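Local atomic coordinates of beta-fructofuranosidase (Bifidobacterium adolescentis, PDB entry 6NOB), a protein that probably hydrolyses terminal beta-fructofuranosyl bonds in sugars such as sucrose, as a member of glycoside hydrolase family 32. Residues A[218-224]-A[236-242]; A[155-160]-A[191-197]; A[262-268]-A[290-295]. All coordinates share one frame; numbering follows the deposited sequence.

Contacts 1 and 2 are buried, with centres about 11 Å apart. Contact 1 pairs the middle strands of a four-stranded antiparallel sheet; contact 2 joins that sheet, through 191-197, to the preceding one, through 155-160. Contact 3 belongs to the following sheet and is only partly buried; two waters bridge its loop and strand. The chemistry follows these places. Contact 1 is a regular strand pair with polar side chains bonded across it, contact 2 an irregular corner built from glycines, indole edges and a single bridge, and contact 3 a loop held by backbone, hydroxyl and water bonds. E236 and Q238 of contact 1 bond the backbone of F267 in contact 3, coupling the two sheets.

Contact 1 (A[218-224]-A[236-242]); sequences RLYLTRH and EYQTTCL. With EDO (1,2-ethanediol), chain C.
The hydroxyl of T240 is engaged twice by the facing strand. It accepts a hydrogen bond from R218, with NH1 3.0 Å from T240 OG1 and that oxygen in the guanidinium plane, at its edge. It also donates to L219 O, 2.9 Å from T240 OG1, approaching from above the carbonyl plane, while C241 N bonds the same carbonyl oxygen. With chi1 at -163°, OG1 is anti to the T240 backbone N, a setting that also lays it over one face of the Y220 ring, toward the rim. L242 covers a face of the R218 guanidinium with CD2, and R218 NH2 forms a salt bridge with D206.

Farther along this face, T222 and Q238 run alongside each other. T222 OG1 donates to Q238 OE1 at 2.7 Å, in the amide plane and on a lone pair. At the end of the row H224 ND1 donates to E236 OE2 at 2.6 Å; the oxygen sits in the imidazole plane and is used on its anti side. R268 forms a salt bridge to that same oxygen.

On the other face, R223 CB stands over the Y237 ring, 3.8 Å from its centroid, in a CH-pi contact, and the arginine then bends away toward E252. L221 CD2 and C241 SG meet at 4.1 Å.

Backbone bonds join the pairs L219-C241, L221-T239 and R223-Y237, the straightest running from L219 N to C241 O (175°). The N-to-C directions of these segments lie 142° apart, short of 180°, which is evidence of a twisted antiparallel pair. These are the second and third strands of a four-stranded antiparallel sheet, consistent with a blade of the GH32 five-bladed beta-propeller.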
loop_
_atom_site.group_PDB
_atom_site.type_symbol
_atom_site.label_atom_id
_atom_site.label_comp_id
_atom_site.label_asym_id
_atom_site.label_seq_id
_atom_site.Cartn_x
_atom_site.Cartn_y
_atom_site.Cartn_z
ATOM N N ARG A 218 -5.331 6.824 17.406
ATOM C CA ARG A 218 -4.789 8.119 17.024
ATOM C C ARG A 218 -4.003 7.964 15.730
ATOM O O ARG A 218 -3.098 7.128 15.640
ATOM C CB ARG A 218 -3.896 8.715 18.115
ATOM C CG ARG A 218 -3.346 10.084 17.728
ATOM C CD ARG A 218 -2.857 10.890 18.922
ATOM N NE ARG A 218 -3.938 11.296 19.818
ATOM C CZ ARG A 218 -4.811 12.264 19.555
ATOM N NH1 ARG A 218 -4.751 12.926 18.404
ATOM N NH2 ARG A 218 -5.752 12.566 20.439
ATOM N N LEU A 219 -4.355 8.766 14.734
ATOM C CA LEU A 219 -3.693 8.745 13.442
ATOM C C LEU A 219 -2.837 9.988 13.285
ATOM O O LEU A 219 -3.218 11.074 13.730
ATOM C CB LEU A 219 -4.714 8.654 12.310
ATOM C CG LEU A 219 -5.539 7.389 12.531
ATOM C CD1 LEU A 219 -7.023 7.704 12.600
ATOM C CD2 LEU A 219 -5.229 6.349 11.472
ATOM N N TYR A 220 -1.666 9.809 12.680
ATOM C CA TYR A 220 -0.795 10.904 12.273
ATOM C C TYR A 220 -0.613 10.797 10.768
ATOM O O TYR A 220 -0.144 9.766 10.276
ATOM C CB TYR A 220 0.559 10.836 12.986
ATOM C CG TYR A 220 0.489 11.028 14.484
ATOM C CD1 TYR A 220 0.626 12.294 15.044
ATOM C CD2 TYR A 220 0.301 9.948 15.341
ATOM C CE1 TYR A 220 0.570 12.481 16.410
ATOM C CE2 TYR A 220 0.241 10.126 16.713
ATOM C CZ TYR A 220 0.378 11.397 17.241
ATOM O OH TYR A 220 0.324 11.591 18.603
ATOM N N LEU A 221 -0.989 11.845 10.038
ATOM C CA LEU A 221 -0.992 11.788 8.583
ATOM C C LEU A 221 -0.447 13.084 8.003
ATOM O O LEU A 221 -0.284 14.090 8.698
ATOM C CB LEU A 221 -2.398 11.519 8.032
ATOM C CG LEU A 221 -3.426 12.633 8.243
ATOM C CD1 LEU A 221 -4.270 12.825 6.993
ATOM C CD2 LEU A 221 -4.307 12.326 9.443
ATOM N N THR A 222 -0.173 13.046 6.702
ATOM C CA THR A 222 0.289 14.205 5.953
ATOM C C THR A 222 -0.883 14.856 5.234
ATOM O O THR A 222 -1.686 14.167 4.597
ATOM C CB THR A 222 1.359 13.811 4.933
ATOM O OG1 THR A 222 2.532 13.367 5.620
ATOM C CG2 THR A 222 1.713 14.996 4.035
ATOM N N ARG A 223 -0.983 16.176 5.350
ATOM C CA ARG A 223 -1.850 16.974 4.497
ATOM C C ARG A 223 -0.992 17.605 3.410
ATOM O O ARG A 223 0.074 18.157 3.700
ATOM C CB ARG A 223 -2.582 18.055 5.294
ATOM C CG ARG A 223 -3.783 17.549 6.074
ATOM C CD ARG A 223 -4.968 17.303 5.156
ATOM N NE ARG A 223 -6.059 16.625 5.847
ATOM C CZ ARG A 223 -7.154 16.171 5.247
ATOM N NH1 ARG A 223 -7.304 16.326 3.940
ATOM N NH2 ARG A 223 -8.097 15.562 5.955
ATOM N N HIS A 224 -1.449 17.506 2.166
ATOM C CA HIS A 224 -0.708 17.983 1.008
ATOM C C HIS A 224 -1.497 19.090 0.326
ATOM O O HIS A 224 -2.699 18.940 0.080
ATOM C CB HIS A 224 -0.437 16.837 0.028
ATOM C CG HIS A 224 0.385 17.228 -1.162
ATOM N ND1 HIS A 224 1.730 16.941 -1.264
ATOM C CD2 HIS A 224 0.049 17.862 -2.311
ATOM C CE1 HIS A 224 2.188 17.390 -2.418
ATOM N NE2 HIS A 224 1.189 17.953 -3.073
ATOM N N GLU A 236 3.497 20.565 2.618
ATOM C CA GLU A 236 3.191 19.327 3.323
ATOM C C GLU A 236 3.442 19.510 4.813
ATOM O O GLU A 236 4.463 20.081 5.210
ATOM C CB GLU A 236 4.020 18.163 2.770
ATOM C CG GLU A 236 3.527 17.684 1.410
ATOM C CD GLU A 236 4.258 16.456 0.901
ATOM O OE1 GLU A 236 5.399 16.204 1.348
ATOM O OE2 GLU A 236 3.688 15.742 0.048
ATOM N N TYR A 237 2.506 19.026 5.627
ATOM C CA TYR A 237 2.584 19.128 7.078
ATOM C C TYR A 237 1.855 17.936 7.683
ATOM O O TYR A 237 1.077 17.256 7.009
ATOM C CB TYR A 237 1.995 20.454 7.579
ATOM C CG TYR A 237 0.627 20.772 7.020
ATOM C CD1 TYR A 237 0.486 21.387 5.777
ATOM C CD2 TYR A 237 -0.526 20.467 7.734
ATOM C CE1 TYR A 237 -0.763 21.679 5.265
ATOM C CE2 TYR A 237 -1.781 20.760 7.229
ATOM C CZ TYR A 237 -1.893 21.365 5.993
ATOM O OH TYR A 237 -3.139 21.658 5.480
ATOM N N GLN A 238 2.118 17.682 8.964
ATOM C CA GLN A 238 1.606 16.505 9.658
ATOM C C GLN A 238 0.508 16.895 10.639
ATOM O O GLN A 238 0.673 17.837 11.423
ATOM C CB GLN A 238 2.728 15.772 10.396
ATOM C CG GLN A 238 4.079 15.838 9.706
ATOM C CD GLN A 238 4.035 15.316 8.282
ATOM O OE1 GLN A 238 3.217 14.459 7.942
ATOM N NE2 GLN A 238 4.918 15.835 7.441
ATOM N N THR A 239 -0.601 16.157 10.606
ATOM C CA THR A 239 -1.751 16.409 11.463
ATOM C C THR A 239 -2.109 15.140 12.230
ATOM O O THR A 239 -1.585 14.054 11.967
ATOM C CB THR A 239 -2.964 16.892 10.651
ATOM O OG1 THR A 239 -3.477 15.810 9.862
ATOM C CG2 THR A 239 -2.572 18.037 9.727
ATOM N N THR A 240 -3.018 15.283 13.192
ATOM C CA THR A 240 -3.488 14.159 13.986
ATOM C C THR A 240 -5.006 14.201 14.095
ATOM O O THR A 240 -5.628 15.257 13.958
ATOM C CB THR A 240 -2.865 14.143 15.398
ATOM O OG1 THR A 240 -3.044 12.848 15.984
ATOM C CG2 THR A 240 -3.519 15.183 16.298
ATOM N N CYS A 241 -5.592 13.030 14.333
ATOM C CA CYS A 241 -7.024 12.904 14.568
ATOM C C CYS A 241 -7.281 11.553 15.218
ATOM O O CYS A 241 -6.410 10.678 15.238
ATOM C CB CYS A 241 -7.834 13.080 13.274
ATOM S SG CYS A 241 -7.493 11.902 11.957
ATOM N N LEU A 242 -8.479 11.402 15.771
ATOM C CA LEU A 242 -8.850 10.201 16.503
ATOM C C LEU A 242 -9.946 9.444 15.774
ATOM O O LEU A 242 -10.849 10.050 15.189
ATOM C CB LEU A 242 -9.340 10.533 17.913
ATOM C CG LEU A 242 -8.297 10.926 18.949
ATOM C CD1 LEU A 242 -8.991 11.261 20.257
ATOM C CD2 LEU A 242 -7.301 9.797 19.139
HETATM C C1 EDO C . 5.035 24.162 5.883
HETATM O O1 EDO C . 6.317 23.902 5.297
HETATM C C2 EDO C . 4.466 22.904 6.532
HETATM O O2 EDO C . 5.519 22.050 7.003
#

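Contact 2 (A[155-160]-A[191-197]); sequences WDNMHW and VGGAFSG
W160 sets the edge of its indole against the carbonyls of A194 and F195, at a junction between two successive sheets that fits neighbouring blades of the GH32 five-bladed beta-propeller. Its NE1 donates to F195 O at 2.9 Å. The oxygen lies in the indole plane, whereas NE1 stands 48° out of the carbonyl plane, so the bond does not use a lone pair. Farther round the ring, W160 CZ2 comes within 3.4 Å of G197 N.

The backbones meet in a single bridge, M158 with G193: M158 N donates to G192 O at 2.9 Å and A194 N donates to M158 O at the same length. N157 adds a side-chain bond, OD1 receiving G192 N at 2.9 Å in a nearly straight approach. Glycine at 193 is required on two counts: a CB would run into M158 N, and at its backbone angles it would also be jammed against the preceding carbonyl oxygen. The chain turns its corner just after this bridge.

Around that frame lies an apolar shell. With chi1 at -174°, W155 CG is anti to the backbone N, which carries the indole across to V191 and F195. W155 CZ3 touches V191 CG2 at 3.7 Å. W155 CZ2 stands 3.5 Å from F195 CZ, the two rings meeting rim to rim with planes 85° apart. M158 CG packs on the same phenyl at F195 CE1, 3.7 Å away.

Outward again, H224 stacks on F195. At S196, OG bonds both D131 OD2 and N133 ND2, two residues of the family's Trp-Met-Asn-Asp-Pro-Asn-Gly motif.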
loop_
_atom_site.group_PDB
_atom_site.type_symbol
_atom_site.label_atom_id
_atom_site.label_comp_id
_atom_site.label_asym_id
_atom_site.label_seq_id
_atom_site.Cartn_x
_atom_site.Cartn_y
_atom_site.Cartn_z
ATOM N N TRP A 155 -4.565 8.440 -9.995
ATOM C CA TRP A 155 -4.374 9.193 -8.764
ATOM C C TRP A 155 -5.068 10.547 -8.863
ATOM O O TRP A 155 -5.125 11.157 -9.935
ATOM C CB TRP A 155 -2.881 9.373 -8.478
ATOM C CG TRP A 155 -2.601 10.012 -7.151
ATOM C CD1 TRP A 155 -2.320 9.377 -5.973
ATOM C CD2 TRP A 155 -2.577 11.416 -6.866
ATOM N NE1 TRP A 155 -2.127 10.301 -4.972
ATOM C CE2 TRP A 155 -2.279 11.559 -5.496
ATOM C CE3 TRP A 155 -2.778 12.566 -7.637
ATOM C CZ2 TRP A 155 -2.179 12.804 -4.882
ATOM C CZ3 TRP A 155 -2.683 13.800 -7.024
ATOM C CH2 TRP A 155 -2.385 13.910 -5.661
ATOM N N ASP A 156 -5.608 11.013 -7.741
ATOM C CA ASP A 156 -6.259 12.318 -7.666
ATOM C C ASP A 156 -6.255 12.759 -6.207
ATOM O O ASP A 156 -5.555 12.176 -5.372
ATOM C CB ASP A 156 -7.673 12.264 -8.256
ATOM C CG ASP A 156 -8.113 13.587 -8.854
ATOM O OD1 ASP A 156 -7.550 14.637 -8.476
ATOM O OD2 ASP A 156 -9.028 13.573 -9.705
ATOM N N ASN A 157 -7.040 13.794 -5.898
ATOM C CA ASN A 157 -7.102 14.328 -4.542
ATOM C C ASN A 157 -7.417 13.218 -3.546
ATOM O O ASN A 157 -8.380 12.463 -3.715
ATOM C CB ASN A 157 -8.150 15.438 -4.462
ATOM C CG ASN A 157 -7.719 16.700 -5.193
ATOM O OD1 ASN A 157 -6.592 17.174 -5.033
ATOM N ND2 ASN A 157 -8.619 17.252 -6.002
ATOM N N MET A 158 -6.597 13.128 -2.504
ATOM C CA MET A 158 -6.468 11.901 -1.734
ATOM C C MET A 158 -7.474 11.833 -0.592
ATOM O O MET A 158 -7.601 12.774 0.199
ATOM C CB MET A 158 -5.043 11.773 -1.197
ATOM C CG MET A 158 -4.106 11.075 -2.166
ATOM S SD MET A 158 -4.549 9.338 -2.373
ATOM C CE MET A 158 -5.327 9.325 -3.983
ATOM N N HIS A 159 -8.185 10.709 -0.523
ATOM C CA HIS A 159 -9.043 10.317 0.585
ATOM C C HIS A 159 -8.376 9.182 1.355
ATOM O O HIS A 159 -7.353 8.630 0.939
ATOM C CB HIS A 159 -10.422 9.854 0.098
ATOM C CG HIS A 159 -11.129 10.821 -0.800
ATOM N ND1 HIS A 159 -10.555 11.346 -1.939
ATOM C CD2 HIS A 159 -12.384 11.327 -0.744
ATOM C CE1 HIS A 159 -11.420 12.150 -2.533
ATOM N NE2 HIS A 159 -12.537 12.155 -1.828
ATOM N N TRP A 160 -8.990 8.807 2.474
ATOM C CA TRP A 160 -8.619 7.607 3.216
ATOM C C TRP A 160 -9.766 6.608 3.121
ATOM O O TRP A 160 -10.863 6.865 3.628
ATOM C CB TRP A 160 -8.313 7.928 4.677
ATOM C CG TRP A 160 -6.901 8.347 4.941
ATOM C CD1 TRP A 160 -6.122 9.151 4.162
ATOM C CD2 TRP A 160 -6.103 7.986 6.072
ATOM N NE1 TRP A 160 -4.888 9.316 4.741
ATOM C CE2 TRP A 160 -4.850 8.608 5.915
ATOM C CE3 TRP A 160 -6.326 7.195 7.203
ATOM C CZ2 TRP A 160 -3.823 8.463 6.845
ATOM C CZ3 TRP A 160 -5.306 7.050 8.123
ATOM C CH2 TRP A 160 -4.071 7.682 7.941
ATOM N N VAL A 191 -3.954 20.974 -5.825
ATOM C CA VAL A 191 -4.095 19.524 -5.757
ATOM C C VAL A 191 -3.463 19.060 -4.450
ATOM O O VAL A 191 -2.524 19.679 -3.942
ATOM C CB VAL A 191 -3.451 18.837 -6.988
ATOM C CG1 VAL A 191 -1.938 19.041 -6.996
ATOM C CG2 VAL A 191 -3.801 17.353 -7.033
ATOM N N GLY A 192 -3.998 17.975 -3.892
ATOM C CA GLY A 192 -3.465 17.418 -2.661
ATOM C C GLY A 192 -4.401 16.439 -1.979
ATOM O O GLY A 192 -4.905 15.512 -2.620
ATOM N N GLY A 193 -4.631 16.619 -0.674
ATOM C CA GLY A 193 -5.599 15.828 0.053
ATOM C C GLY A 193 -5.000 15.233 1.312
ATOM O O GLY A 193 -3.969 15.691 1.817
ATOM N N ALA A 194 -5.664 14.201 1.828
ATOM C CA ALA A 194 -5.220 13.501 3.031
ATOM C C ALA A 194 -4.225 12.424 2.618
ATOM O O ALA A 194 -4.614 11.314 2.247
ATOM C CB ALA A 194 -6.409 12.908 3.778
ATOM N N PHE A 195 -2.936 12.746 2.684
ATOM C CA PHE A 195 -1.890 11.820 2.268
ATOM C C PHE A 195 -1.666 10.762 3.350
ATOM O O PHE A 195 -2.406 10.667 4.335
ATOM C CB PHE A 195 -0.610 12.580 1.930
ATOM C CG PHE A 195 -0.576 13.117 0.523
ATOM C CD1 PHE A 195 -1.751 13.327 -0.184
ATOM C CD2 PHE A 195 0.630 13.399 -0.095
ATOM C CE1 PHE A 195 -1.723 13.820 -1.474
ATOM C CE2 PHE A 195 0.666 13.885 -1.388
ATOM C CZ PHE A 195 -0.513 14.100 -2.079
ATOM N N SER A 196 -0.619 9.959 3.175
ATOM C CA SER A 196 -0.434 8.751 3.963
ATOM C C SER A 196 -0.187 9.083 5.434
ATOM O O SER A 196 0.243 10.186 5.791
ATOM C CB SER A 196 0.726 7.936 3.399
ATOM O OG SER A 196 0.322 7.257 2.224
ATOM N N GLY A 197 -0.475 8.104 6.295
ATOM C CA GLY A 197 -0.317 8.272 7.730
ATOM C C GLY A 197 -0.288 6.944 8.457
ATOM O O GLY A 197 -0.581 5.890 7.888
#

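Contact 3 (A[262-268]-A[290-295]); sequences DFGYDFR and TATNLP
T292 OG1 donates to D266 O at 2.7 Å, nearly along the axis of that carbonyl, and so satisfies a loop oxygen that faces A291 O, an acceptor like itself. On one side of this bond R268 and A291 form an antiparallel hydrogen-bonded pair, with A291 N 2.9 Å from R268 O and R268 N 3.0 Å from A291 O. On the other, G264 N donates to N293 O at 3.1 Å. Water 1 donates to D262 O and makes weak bonds to N293 O and ND2. Water 2 accepts a hydrogen bond from D266 N and donates to D266 OD2 and N293 OD1. D266 OD2 also forms a salt bridge with R372, while OD1 receives R268 NH1 at 2.9 Å in another, lying in the guanidinium plane.

F267 CE1 lies 3.4 Å from T290 OG1, obliquely to the ring; that hydroxyl is bonded to T342. F267 CD1 meets the edge of the F263 ring. F267 N donates to E236 OE1, and F267 O accepts from Q238 NE2. Replaced by an alanine, F267 would probably leave T290 and the F263 edge without the ring beside them.

R268 begins the Arg-Asp-Pro motif of GH32 enzymes. It is held at its backbone by A291 and at its guanidinium by carboxylates, E375 among them, so its buried charge is probably balanced there.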
loop_
_atom_site.group_PDB
_atom_site.type_symbol
_atom_site.label_atom_id
_atom_site.label_comp_id
_atom_site.label_asym_id
_atom_site.label_seq_id
_atom_site.Cartn_x
_atom_site.Cartn_y
_atom_site.Cartn_z
ATOM N N ASP A 262 15.507 24.556 5.048
ATOM C CA ASP A 262 16.358 23.598 4.356
ATOM C C ASP A 262 15.731 22.214 4.246
ATOM O O ASP A 262 16.247 21.377 3.495
ATOM C CB ASP A 262 17.722 23.500 5.049
ATOM C CG ASP A 262 18.662 24.622 4.643
ATOM O OD1 ASP A 262 18.416 25.268 3.600
ATOM O OD2 ASP A 262 19.650 24.860 5.369
ATOM N N PHE A 263 14.651 21.948 4.979
ATOM C CA PHE A 263 13.842 20.769 4.703
ATOM C C PHE A 263 13.357 20.824 3.262
ATOM O O PHE A 263 12.989 21.888 2.756
ATOM C CB PHE A 263 12.631 20.707 5.641
ATOM C CG PHE A 263 12.890 20.013 6.953
ATOM C CD1 PHE A 263 13.961 20.378 7.751
ATOM C CD2 PHE A 263 12.028 19.020 7.408
ATOM C CE1 PHE A 263 14.186 19.750 8.965
ATOM C CE2 PHE A 263 12.246 18.388 8.621
ATOM C CZ PHE A 263 13.325 18.756 9.403
ATOM N N GLY A 264 13.364 19.678 2.590
ATOM C CA GLY A 264 12.685 19.596 1.313
ATOM C C GLY A 264 11.202 19.869 1.468
ATOM O O GLY A 264 10.599 19.575 2.501
ATOM N N TYR A 265 10.610 20.466 0.431
ATOM C CA TYR A 265 9.164 20.660 0.437
ATOM C C TYR A 265 8.430 19.333 0.570
ATOM O O TYR A 265 7.363 19.272 1.192
ATOM C CB TYR A 265 8.727 21.397 -0.827
ATOM C CG TYR A 265 9.159 22.844 -0.860
ATOM C CD1 TYR A 265 8.963 23.672 0.240
ATOM C CD2 TYR A 265 9.768 23.383 -1.987
ATOM C CE1 TYR A 265 9.361 25.000 0.216
ATOM C CE2 TYR A 265 10.170 24.702 -2.021
ATOM C CZ TYR A 265 9.963 25.507 -0.919
ATOM O OH TYR A 265 10.359 26.823 -0.952
ATOM N N ASP A 266 8.985 18.265 -0.002
ATOM C CA ASP A 266 8.502 16.915 0.265
ATOM C C ASP A 266 8.815 16.551 1.713
ATOM O O ASP A 266 9.986 16.438 2.093
ATOM C CB ASP A 266 9.157 15.921 -0.692
ATOM C CG ASP A 266 8.903 16.258 -2.151
ATOM O OD1 ASP A 266 7.752 16.088 -2.603
ATOM O OD2 ASP A 266 9.853 16.692 -2.842
ATOM N N PHE A 267 7.771 16.365 2.517
ATOM C CA PHE A 267 7.922 16.159 3.952
ATOM C C PHE A 267 6.678 15.442 4.460
ATOM O O PHE A 267 5.739 16.089 4.932
ATOM C CB PHE A 267 8.134 17.511 4.646
ATOM C CG PHE A 267 8.069 17.461 6.149
ATOM C CD1 PHE A 267 9.013 16.757 6.879
ATOM C CD2 PHE A 267 7.084 18.159 6.835
ATOM C CE1 PHE A 267 8.960 16.726 8.264
ATOM C CE2 PHE A 267 7.030 18.136 8.215
ATOM C CZ PHE A 267 7.968 17.415 8.930
ATOM N N ARG A 268 6.644 14.113 4.356
ATOM C CA ARG A 268 5.371 13.410 4.436
ATOM C C ARG A 268 5.540 12.010 5.016
ATOM O O ARG A 268 6.648 11.555 5.319
ATOM C CB ARG A 268 4.720 13.338 3.054
ATOM C CG ARG A 268 5.544 12.604 2.012
ATOM C CD ARG A 268 4.748 12.466 0.719
ATOM N NE ARG A 268 5.587 12.124 -0.425
ATOM C CZ ARG A 268 6.249 13.012 -1.158
ATOM N NH1 ARG A 268 6.176 14.304 -0.864
ATOM N NH2 ARG A 268 6.987 12.609 -2.185
ATOM N N THR A 290 9.763 10.921 9.435
ATOM C CA THR A 290 9.122 11.525 8.281
ATOM C C THR A 290 10.081 11.445 7.102
ATOM O O THR A 290 11.301 11.380 7.271
ATOM C CB THR A 290 8.714 12.984 8.550
ATOM O OG1 THR A 290 9.715 13.626 9.350
ATOM C CG2 THR A 290 7.388 13.036 9.290
ATOM N N ALA A 291 9.513 11.436 5.901
ATOM C CA ALA A 291 10.279 11.298 4.670
ATOM C C ALA A 291 10.510 12.676 4.057
ATOM O O ALA A 291 9.550 13.399 3.771
ATOM C CB ALA A 291 9.552 10.385 3.684
ATOM N N THR A 292 11.775 13.032 3.857
ATOM C CA THR A 292 12.133 14.299 3.228
ATOM C C THR A 292 13.535 14.171 2.637
ATOM O O THR A 292 14.063 13.066 2.476
ATOM C CB THR A 292 12.046 15.457 4.228
ATOM O OG1 THR A 292 12.251 16.696 3.538
ATOM C CG2 THR A 292 13.098 15.312 5.316
ATOM N N ASN A 293 14.132 15.312 2.297
ATOM C CA ASN A 293 15.521 15.381 1.869
ATOM C C ASN A 293 16.179 16.566 2.560
ATOM O O ASN A 293 15.513 17.537 2.925
ATOM C CB ASN A 293 15.647 15.508 0.339
ATOM C CG ASN A 293 14.783 16.623 -0.231
ATOM O OD1 ASN A 293 13.642 16.396 -0.637
ATOM N ND2 ASN A 293 15.326 17.836 -0.265
ATOM N N LEU A 294 17.490 16.478 2.746
ATOM C CA LEU A 294 18.231 17.525 3.429
ATOM C C LEU A 294 19.448 17.918 2.611
ATOM O O LEU A 294 19.945 17.123 1.805
ATOM C CB LEU A 294 18.669 17.065 4.830
ATOM C CG LEU A 294 17.538 16.903 5.854
ATOM C CD1 LEU A 294 18.045 16.272 7.145
ATOM C CD2 LEU A 294 16.872 18.243 6.133
ATOM N N PRO A 295 19.943 19.146 2.777
ATOM C CA PRO A 295 21.163 19.547 2.066
ATOM C C PRO A 295 22.344 18.688 2.489
ATOM O O PRO A 295 22.559 18.445 3.679
ATOM C CB PRO A 295 21.356 21.015 2.475
ATOM C CG PRO A 295 20.035 21.458 3.002
ATOM C CD PRO A 295 19.379 20.245 3.580
HETATM O O HOH W 1 16.650 19.621 1.103
HETATM O O HOH W 2 11.589 18.289 -1.716
#